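Local coordinates for protein GphF Dehydratase 1 (Archangium violaceum, PDB 6MBF) that probably dehydrates and isomerises the growing chain, shifting its olefin, as a dehydratase domain of the gephyronic acid polyketide synthase, at residues A[176-181]-A[245-250]; A[261-266]-A[277-282]. One frame throughout, in Å; residues are numbered along the deposited sequence.

How the contacts relate
Contacts 1 and 2 lie side by side in the same run of antiparallel strands, their centres about 9 Å apart, within the second of the two hotdog-type sequence regions. Strand order across them is 178-184, 241-248, 259-267 and 273-284, so strands 241-248 and 259-267, consecutive in the chain, are the seam between the two contacts. Backbone pairs H249 with T261 and H245 with R265 tie that seam, and a side-chain bond also crosses it. Contact 1 brings together strands far apart in sequence and closes before contact 2, a local hairpin, opens. Helix 200-214 packs on the apolar side of both, so together they build one continuous part of the second hotdog half of the dehydratase.

Contact 1: residues A[176-181]-A[245-250]; sequences GREAIG and HLRLHP
One carboxylate, that of E178, is held by two side chains of the neighbouring strand, each at a different oxygen and each from above the carboxylate plane. H245 NE2 donates to E178 OE1 at 2.8 Å, with the oxygen near the plane of the imidazole. R247 comes side-on and puts both NE (2.8 Å) and NH2 (3.1 Å) on E178 OE2. The guanidinium lies 75° from the carboxylate plane, and its two nitrogens reach OE2 from the same face. E178 CG stands anti to its carbonyl carbon (chi1 -61°) and the chain runs out extended, which carries the acid across to H245 and R247. The positive charge of R247 would probably favour the ionised carboxylate. Replacing E178 with an alanine would probably leave R247 without its salt-bridge mate here and set the H245 ring freer to turn.

Beneath this group the backbones pair antiparallel. A179 and L246 form the hydrogen-bonded pair, with L246 N 3.0 Å from A179 O, and on their face A179 CB rests against L246 CG at 3.9 Å, covered by L213 of helix 200-214. Where strand 241-248 ends and strand 178-184 begins, R177 O accepts from L248 N, and the R177 side chain reaches across the end of the neighbouring strand: NE bonds L248 O from above its carbonyl plane, and a water joins NH2 to the same oxygen. P250 CA sits over one guanidinium face, 3.5 Å above its plane. The result is an antiparallel strand pair of a hotdog sheet, with one face bearing the E178-H245-R247 group, I180 beside H245, and an apolar one packed on the helix.

Contact 2: residues A[261-266]-A[277-282]; sequences TADLRL and VDALQL
Strands 261-266 and 277-282 run antiparallel, their N-to-C directions 147° apart, and a beta bulge shifts their register by one residue. A262 and L280 make one hydrogen-bonded pair, L264 and V277 the next, with L264 N to V277 O and V277 N to L264 O both 2.8 Å. Between these pairs A279 is the extra residue, with both backbone torsions positive, and it faces A262 together with L280.

At the bulge the D263 side chain takes over a backbone role: OD1 accepts from A279 N at 2.8 Å, met nearly along its C-O axis. Its other oxygen, OD2, is bonded by H249 NE2. On the same side of the sheet, T261 CG2 meets A279 CA at 3.7 Å. R265, bent at chi2 (-63°) in one of its two conformers, turns its guanidinium back toward D278 on the partner strand. In that conformer NH1 and NH2 close end-on upon D278 OD2, at 2.9 and 3.0 Å, NH2 using the syn lone pair. NH1 there also donates to L264 O at 2.9 Å, from the face of that carbonyl remote from V277 N.

Apolar side chains gather on the other face. L264 CD1 lies alongside V277 CG1 at 4.0 Å and approaches L280 CD2, and L280 also touches F207 of helix 200-214. The whole is an antiparallel beta hairpin carrying a G1 bulge, set in the hotdog sheet.

Contact 1: residues A[176-181]-A[245-250]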
ATOM      1  N   GLY A 176     -10.579 -20.466  -8.973  1.00 17.69           N
ATOM      2  CA  GLY A 176      -9.200 -20.886  -8.760  1.00 20.28           C
ATOM      3  C   GLY A 176      -8.459 -19.903  -7.866  1.00 20.25           C
ATOM      4  O   GLY A 176      -8.963 -19.474  -6.821  1.00 20.86           O
ATOM      5  N   ARG A 177      -7.244 -19.537  -8.273  1.00 15.48           N
ATOM      6  CA  ARG A 177      -6.423 -18.575  -7.547  1.00 17.42           C
ATOM      7  C   ARG A 177      -6.580 -17.154  -8.078  1.00 16.93           C
ATOM      8  O   ARG A 177      -5.730 -16.298  -7.793  1.00 17.77           O
ATOM      9  CB  ARG A 177      -4.943 -18.972  -7.605  1.00 20.58           C
ATOM     10  CG  ARG A 177      -4.595 -20.302  -6.973  1.00 21.78           C
ATOM     11  CD  ARG A 177      -3.090 -20.421  -6.790  1.00 19.57           C
ATOM     12  NE  ARG A 177      -2.368 -20.413  -8.056  1.00 18.03           N
ATOM     13  CZ  ARG A 177      -2.163 -21.497  -8.804  1.00 20.37           C
ATOM     14  NH1 ARG A 177      -2.625 -22.682  -8.406  1.00 19.69           N
ATOM     15  NH2 ARG A 177      -1.493 -21.399  -9.943  1.00 19.25           N
ATOM     16  N   GLU A 178      -7.635 -16.888  -8.842  1.00 16.41           N
ATOM     17  CA  GLU A 178      -7.910 -15.566  -9.376  1.00 14.69           C
ATOM     18  C   GLU A 178      -9.194 -15.008  -8.784  1.00 18.06           C
ATOM     19  O   GLU A 178     -10.075 -15.743  -8.321  1.00 18.14           O
ATOM     20  CB  GLU A 178      -8.014 -15.604 -10.905  1.00 16.19           C
ATOM     21  CG  GLU A 178      -6.735 -16.067 -11.570  1.00 17.52           C
ATOM     22  CD  GLU A 178      -6.742 -15.870 -13.080  1.00 17.41           C
ATOM     23  OE1 GLU A 178      -7.539 -15.040 -13.576  1.00 17.52           O
ATOM     24  OE2 GLU A 178      -5.937 -16.548 -13.766  1.00 18.11           O
ATOM     25  N   ALA A 179      -9.288 -13.680  -8.788  1.00 15.83           N
ATOM     26  CA  ALA A 179     -10.476 -13.025  -8.266  1.00 15.91           C
ATOM     27  C   ALA A 179     -10.650 -11.683  -8.951  1.00 16.05           C
ATOM     28  O   ALA A 179      -9.698 -11.094  -9.466  1.00 17.89           O
ATOM     29  CB  ALA A 179     -10.403 -12.835  -6.748  1.00 15.51           C
ATOM     30  N   ILE A 180     -11.889 -11.202  -8.945  1.00 16.18           N
ATOM     31  CA  ILE A 180     -12.195  -9.824  -9.300  1.00 14.72           C
ATOM     32  C   ILE A 180     -12.946  -9.202  -8.136  1.00 20.07           C
ATOM     33  O   ILE A 180     -13.917  -9.781  -7.629  1.00 18.74           O
ATOM     34  CB  ILE A 180     -13.005  -9.718 -10.600  1.00 21.33           C
ATOM     35  CG1 ILE A 180     -12.133 -10.132 -11.782  1.00 21.25           C
ATOM     36  CG2 ILE A 180     -13.517  -8.294 -10.788  1.00 36.31           C
ATOM     37  CD1 ILE A 180     -12.903 -10.212 -13.037  1.00 37.22           C
ATOM     38  N   GLY A 181     -12.465  -8.054  -7.687  1.00 19.32           N
ATOM     39  CA  GLY A 181     -13.073  -7.340  -6.589  1.00 24.67           C
ATOM     40  C   GLY A 181     -13.484  -5.961  -7.054  1.00 21.65           C
ATOM     41  O   GLY A 181     -12.907  -5.404  -7.990  1.00 24.88           O
ATOM     42  N   HIS A 245      -8.458  -7.049 -10.677  1.00 15.02           N
ATOM     43  CA  HIS A 245      -8.204  -8.452 -10.961  1.00 13.33           C
ATOM     44  C   HIS A 245      -6.914  -8.855 -10.257  1.00 14.80           C
ATOM     45  O   HIS A 245      -5.910  -8.142 -10.340  1.00 17.50           O
ATOM     46  CB  HIS A 245      -8.105  -8.686 -12.470  1.00 16.72           C
ATOM     47  CG  HIS A 245      -7.781 -10.096 -12.836  1.00 16.98           C
ATOM     48  ND1 HIS A 245      -6.788 -10.418 -13.734  1.00 22.98           N
ATOM     49  CD2 HIS A 245      -8.292 -11.272 -12.400  1.00 17.35           C
ATOM     50  CE1 HIS A 245      -6.715 -11.732 -13.852  1.00 20.27           C
ATOM     51  NE2 HIS A 245      -7.613 -12.272 -13.050  1.00 16.11           N
ATOM     52  N   LEU A 246      -6.941  -9.981  -9.544  1.00 15.67           N
ATOM     53  CA  LEU A 246      -5.756 -10.461  -8.844  1.00 13.63           C
ATOM     54  C   LEU A 246      -5.495 -11.913  -9.214  1.00 15.22           C
ATOM     55  O   LEU A 246      -6.423 -12.667  -9.520  1.00 15.29           O
ATOM     56  CB  LEU A 246      -5.896 -10.325  -7.317  1.00 14.74           C
ATOM     57  CG  LEU A 246      -6.863 -11.285  -6.614  1.00 20.97           C
ATOM     58  CD1 LEU A 246      -6.174 -12.593  -6.193  1.00 25.48           C
ATOM     59  CD2 LEU A 246      -7.448 -10.632  -5.402  1.00 21.70           C
ATOM     60  N   ARG A 247      -4.220 -12.296  -9.189  1.00 13.17           N
ATOM     61  CA  ARG A 247      -3.829 -13.682  -9.439  1.00 13.89           C
ATOM     62  C   ARG A 247      -2.767 -14.093  -8.427  1.00 15.82           C
ATOM     63  O   ARG A 247      -1.675 -13.518  -8.392  1.00 15.98           O
ATOM     64  CB  ARG A 247      -3.317 -13.879 -10.874  1.00 16.63           C
ATOM     65  CG  ARG A 247      -2.798 -15.303 -11.133  1.00 18.17           C
ATOM     66  CD  ARG A 247      -2.316 -15.516 -12.583  1.00 17.93           C
ATOM     67  NE  ARG A 247      -3.385 -15.344 -13.564  1.00 18.55           N
ATOM     68  CZ  ARG A 247      -3.363 -14.474 -14.574  1.00 20.50           C
ATOM     69  NH1 ARG A 247      -2.317 -13.672 -14.756  1.00 22.90           N
ATOM     70  NH2 ARG A 247      -4.393 -14.408 -15.411  1.00 21.22           N
ATOM     71  N   LEU A 248      -3.086 -15.091  -7.613  1.00 15.37           N
ATOM     72  CA  LEU A 248      -2.115 -15.662  -6.696  1.00 14.81           C
ATOM     73  C   LEU A 248      -1.220 -16.648  -7.435  1.00 17.97           C
ATOM     74  O   LEU A 248      -1.690 -17.438  -8.258  1.00 16.96           O
ATOM     75  CB  LEU A 248      -2.836 -16.359  -5.540  1.00 16.44           C
ATOM     76  CG  LEU A 248      -3.188 -15.450  -4.359  1.00 23.19           C
ATOM     77  CD1 LEU A 248      -4.361 -16.021  -3.574  1.00 25.06           C
ATOM     78  CD2 LEU A 248      -1.973 -15.268  -3.448  1.00 17.21           C
ATOM     79  N   HIS A 249       0.077 -16.590  -7.146  1.00 14.05           N
ATOM     80  CA  HIS A 249       1.009 -17.564  -7.676  1.00 16.41           C
ATOM     81  C   HIS A 249       0.759 -18.919  -7.016  1.00 19.79           C
ATOM     82  O   HIS A 249       0.165 -18.990  -5.939  1.00 19.32           O
ATOM     83  CB  HIS A 249       2.447 -17.102  -7.435  1.00 17.67           C
ATOM     84  CG  HIS A 249       2.843 -15.906  -8.243  1.00 20.30           C
ATOM     85  ND1 HIS A 249       4.159 -15.562  -8.463  1.00 22.84           N
ATOM     86  CD2 HIS A 249       2.097 -14.978  -8.889  1.00 19.82           C
ATOM     87  CE1 HIS A 249       4.209 -14.470  -9.205  1.00 25.13           C
ATOM     88  NE2 HIS A 249       2.972 -14.094  -9.480  1.00 20.26           N
ATOM     89  N   PRO A 250       1.192 -20.011  -7.646  1.00 21.04           N
ATOM     90  CA  PRO A 250       0.998 -21.335  -7.044  1.00 28.39           C
ATOM     91  C   PRO A 250       1.674 -21.418  -5.688  1.00 18.59           C
ATOM     92  O   PRO A 250       2.864 -21.096  -5.555  1.00 21.58           O
ATOM     93  CB  PRO A 250       1.648 -22.293  -8.060  1.00 24.34           C
ATOM     94  CG  PRO A 250       2.445 -21.438  -8.977  1.00 26.05           C
ATOM     95  CD  PRO A 250       1.784 -20.094  -8.990  1.00 22.11           C
TER
HETATM   96  O   HOH W   1      -0.780 -18.636 -10.592  1.00 19.31           O

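Contact 2: residues A[261-266]-A[277-282]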
ATOM      1  N   THR A 261       2.625 -14.931  -3.207  1.00 15.88           N
ATOM      2  CA  THR A 261       2.930 -13.883  -4.176  1.00 14.51           C
ATOM      3  C   THR A 261       1.694 -13.655  -5.034  1.00 15.05           C
ATOM      4  O   THR A 261       0.962 -14.603  -5.335  1.00 15.36           O
ATOM      5  CB  THR A 261       4.143 -14.254  -5.050  1.00 18.79           C
ATOM      6  OG1 THR A 261       5.273 -14.537  -4.218  1.00 21.34           O
ATOM      7  CG2 THR A 261       4.511 -13.112  -6.000  1.00 19.63           C
ATOM      8  N   ALA A 262       1.438 -12.399  -5.405  1.00 13.43           N
ATOM      9  CA  ALA A 262       0.269 -12.084  -6.212  1.00 14.33           C
ATOM     10  C   ALA A 262       0.586 -10.951  -7.178  1.00 16.28           C
ATOM     11  O   ALA A 262       1.421 -10.084  -6.894  1.00 17.20           O
ATOM     12  CB  ALA A 262      -0.935 -11.695  -5.335  1.00 16.34           C
ATOM     13  N   ASP A 263      -0.099 -10.973  -8.319  1.00 13.91           N
ATOM     14  CA  ASP A 263      -0.129  -9.877  -9.274  1.00 13.47           C
ATOM     15  C   ASP A 263      -1.529  -9.271  -9.286  1.00 13.77           C
ATOM     16  O   ASP A 263      -2.523  -9.969  -9.070  1.00 15.22           O
ATOM     17  CB  ASP A 263       0.240 -10.359 -10.682  1.00 14.81           C
ATOM     18  CG  ASP A 263       1.533 -11.137 -10.708  1.00 21.65           C
ATOM     19  OD1 ASP A 263       2.531 -10.633 -10.158  1.00 16.38           O
ATOM     20  OD2 ASP A 263       1.548 -12.252 -11.277  1.00 21.38           O
ATOM     21  N   LEU A 264      -1.612  -7.967  -9.526  1.00 12.19           N
ATOM     22  CA  LEU A 264      -2.901  -7.290  -9.517  1.00 13.43           C
ATOM     23  C   LEU A 264      -2.963  -6.265 -10.636  1.00 16.18           C
ATOM     24  O   LEU A 264      -1.946  -5.689 -11.032  1.00 16.19           O
ATOM     25  CB  LEU A 264      -3.183  -6.585  -8.179  1.00 14.68           C
ATOM     26  CG  LEU A 264      -3.202  -7.422  -6.902  1.00 12.12           C
ATOM     27  CD1 LEU A 264      -1.819  -7.519  -6.298  1.00 14.62           C
ATOM     28  CD2 LEU A 264      -4.164  -6.780  -5.902  1.00 14.77           C
ATOM     29  N   ARG A 265      -4.172  -6.058 -11.152  0.53 13.71           N
ATOM     30  CA  ARG A 265      -4.458  -5.040 -12.153  0.53 14.91           C
ATOM     31  C   ARG A 265      -5.700  -4.289 -11.703  0.53 17.94           C
ATOM     32  O   ARG A 265      -6.733  -4.909 -11.424  0.53 17.25           O
ATOM     33  CB  ARG A 265      -4.672  -5.664 -13.538  0.53 16.54           C
ATOM     34  CG  ARG A 265      -3.482  -6.487 -14.037  0.53 22.43           C
ATOM     35  CD  ARG A 265      -2.267  -5.605 -14.201  0.53 17.82           C
ATOM     36  NE  ARG A 265      -1.152  -6.270 -14.873  0.53 19.92           N
ATOM     37  CZ  ARG A 265      -0.076  -6.760 -14.262  0.53 17.92           C
ATOM     38  NH1 ARG A 265       0.049  -6.687 -12.941  0.53 10.59           N
ATOM     39  NH2 ARG A 265       0.886  -7.321 -14.986  0.53 19.94           N
ATOM     40  N   LEU A 266      -5.590  -2.967 -11.602  1.00 14.63           N
ATOM     41  CA  LEU A 266      -6.691  -2.116 -11.168  1.00 13.01           C
ATOM     42  C   LEU A 266      -7.273  -1.385 -12.375  1.00 14.20           C
ATOM     43  O   LEU A 266      -6.528  -0.791 -13.160  1.00 15.07           O
ATOM     44  CB  LEU A 266      -6.217  -1.102 -10.117  1.00 11.84           C
ATOM     45  CG  LEU A 266      -5.908  -1.573  -8.683  1.00 13.97           C
ATOM     46  CD1 LEU A 266      -4.795  -2.611  -8.627  1.00 16.10           C
ATOM     47  CD2 LEU A 266      -5.539  -0.370  -7.839  1.00 16.04           C
ATOM     48  N   VAL A 277       0.267  -4.043 -10.344  1.00 15.23           N
ATOM     49  CA  VAL A 277       1.139  -4.480  -9.257  1.00 13.70           C
ATOM     50  C   VAL A 277       1.704  -5.839  -9.647  1.00 15.77           C
ATOM     51  O   VAL A 277       0.942  -6.787  -9.871  1.00 17.06           O
ATOM     52  CB  VAL A 277       0.397  -4.567  -7.910  1.00 14.85           C
ATOM     53  CG1 VAL A 277       1.335  -5.094  -6.839  1.00 17.49           C
ATOM     54  CG2 VAL A 277      -0.169  -3.200  -7.500  1.00 15.55           C
ATOM     55  N   ASP A 278       3.028  -5.935  -9.752  1.00 16.20           N
ATOM     56  CA  ASP A 278       3.688  -7.185 -10.104  1.00 14.91           C
ATOM     57  C   ASP A 278       4.406  -7.751  -8.889  1.00 15.99           C
ATOM     58  O   ASP A 278       5.224  -7.062  -8.271  1.00 14.36           O
ATOM     59  CB  ASP A 278       4.698  -6.989 -11.242  1.00 15.83           C
ATOM     60  CG  ASP A 278       4.042  -6.551 -12.532  1.00 24.79           C
ATOM     61  OD1 ASP A 278       4.643  -5.728 -13.259  1.00 28.21           O
ATOM     62  OD2 ASP A 278       2.919  -7.020 -12.804  1.00 22.83           O
ATOM     63  N   ALA A 279       4.120  -9.015  -8.574  1.00 16.34           N
ATOM     64  CA  ALA A 279       4.832  -9.764  -7.546  1.00 15.68           C
ATOM     65  C   ALA A 279       4.796  -9.046  -6.193  1.00 14.45           C
ATOM     66  O   ALA A 279       5.824  -8.749  -5.579  1.00 16.11           O
ATOM     67  CB  ALA A 279       6.274 -10.051  -7.989  1.00 17.06           C
ATOM     68  N   LEU A 280       3.584  -8.758  -5.734  1.00 12.78           N
ATOM     69  CA  LEU A 280       3.404  -8.442  -4.329  1.00 13.86           C
ATOM     70  C   LEU A 280       3.794  -9.666  -3.506  1.00 17.24           C
ATOM     71  O   LEU A 280       3.251 -10.754  -3.707  1.00 16.39           O
ATOM     72  CB  LEU A 280       1.952  -8.050  -4.071  1.00 16.39           C
ATOM     73  CG  LEU A 280       1.572  -7.826  -2.607  1.00 17.97           C
ATOM     74  CD1 LEU A 280       2.292  -6.617  -2.050  1.00 25.06           C
ATOM     75  CD2 LEU A 280       0.060  -7.678  -2.450  1.00 17.95           C
ATOM     76  N   GLN A 281       4.757  -9.504  -2.608  1.00 13.36           N
ATOM     77  CA  GLN A 281       5.293 -10.612  -1.828  1.00 15.16           C
ATOM     78  C   GLN A 281       4.751 -10.509  -0.408  1.00 18.69           C
ATOM     79  O   GLN A 281       4.920  -9.480   0.253  1.00 20.18           O
ATOM     80  CB  GLN A 281       6.821 -10.595  -1.867  1.00 18.00           C
ATOM     81  CG  GLN A 281       7.360 -10.964  -3.255  1.00 24.03           C
ATOM     82  CD  GLN A 281       8.597 -10.181  -3.659  1.00 43.24           C
ATOM     83  OE1 GLN A 281       8.529  -9.255  -4.476  1.00 37.04           O
ATOM     84  NE2 GLN A 281       9.739 -10.563  -3.108  1.00 23.24           N
ATOM     85  N   LEU A 282       4.072 -11.561   0.047  1.00 16.43           N
ATOM     86  CA  LEU A 282       3.445 -11.589   1.361  1.00 14.93           C
ATOM     87  C   LEU A 282       4.128 -12.623   2.244  1.00 17.65           C
ATOM     88  O   LEU A 282       4.476 -13.710   1.781  1.00 19.16           O
ATOM     89  CB  LEU A 282       1.957 -11.935   1.254  1.00 17.28           C
ATOM     90  CG  LEU A 282       1.086 -11.071   0.346  1.00 17.16           C
ATOM     91  CD1 LEU A 282      -0.349 -11.629   0.342  1.00 17.21           C
ATOM     92  CD2 LEU A 282       1.117  -9.638   0.834  1.00 19.69           C
TER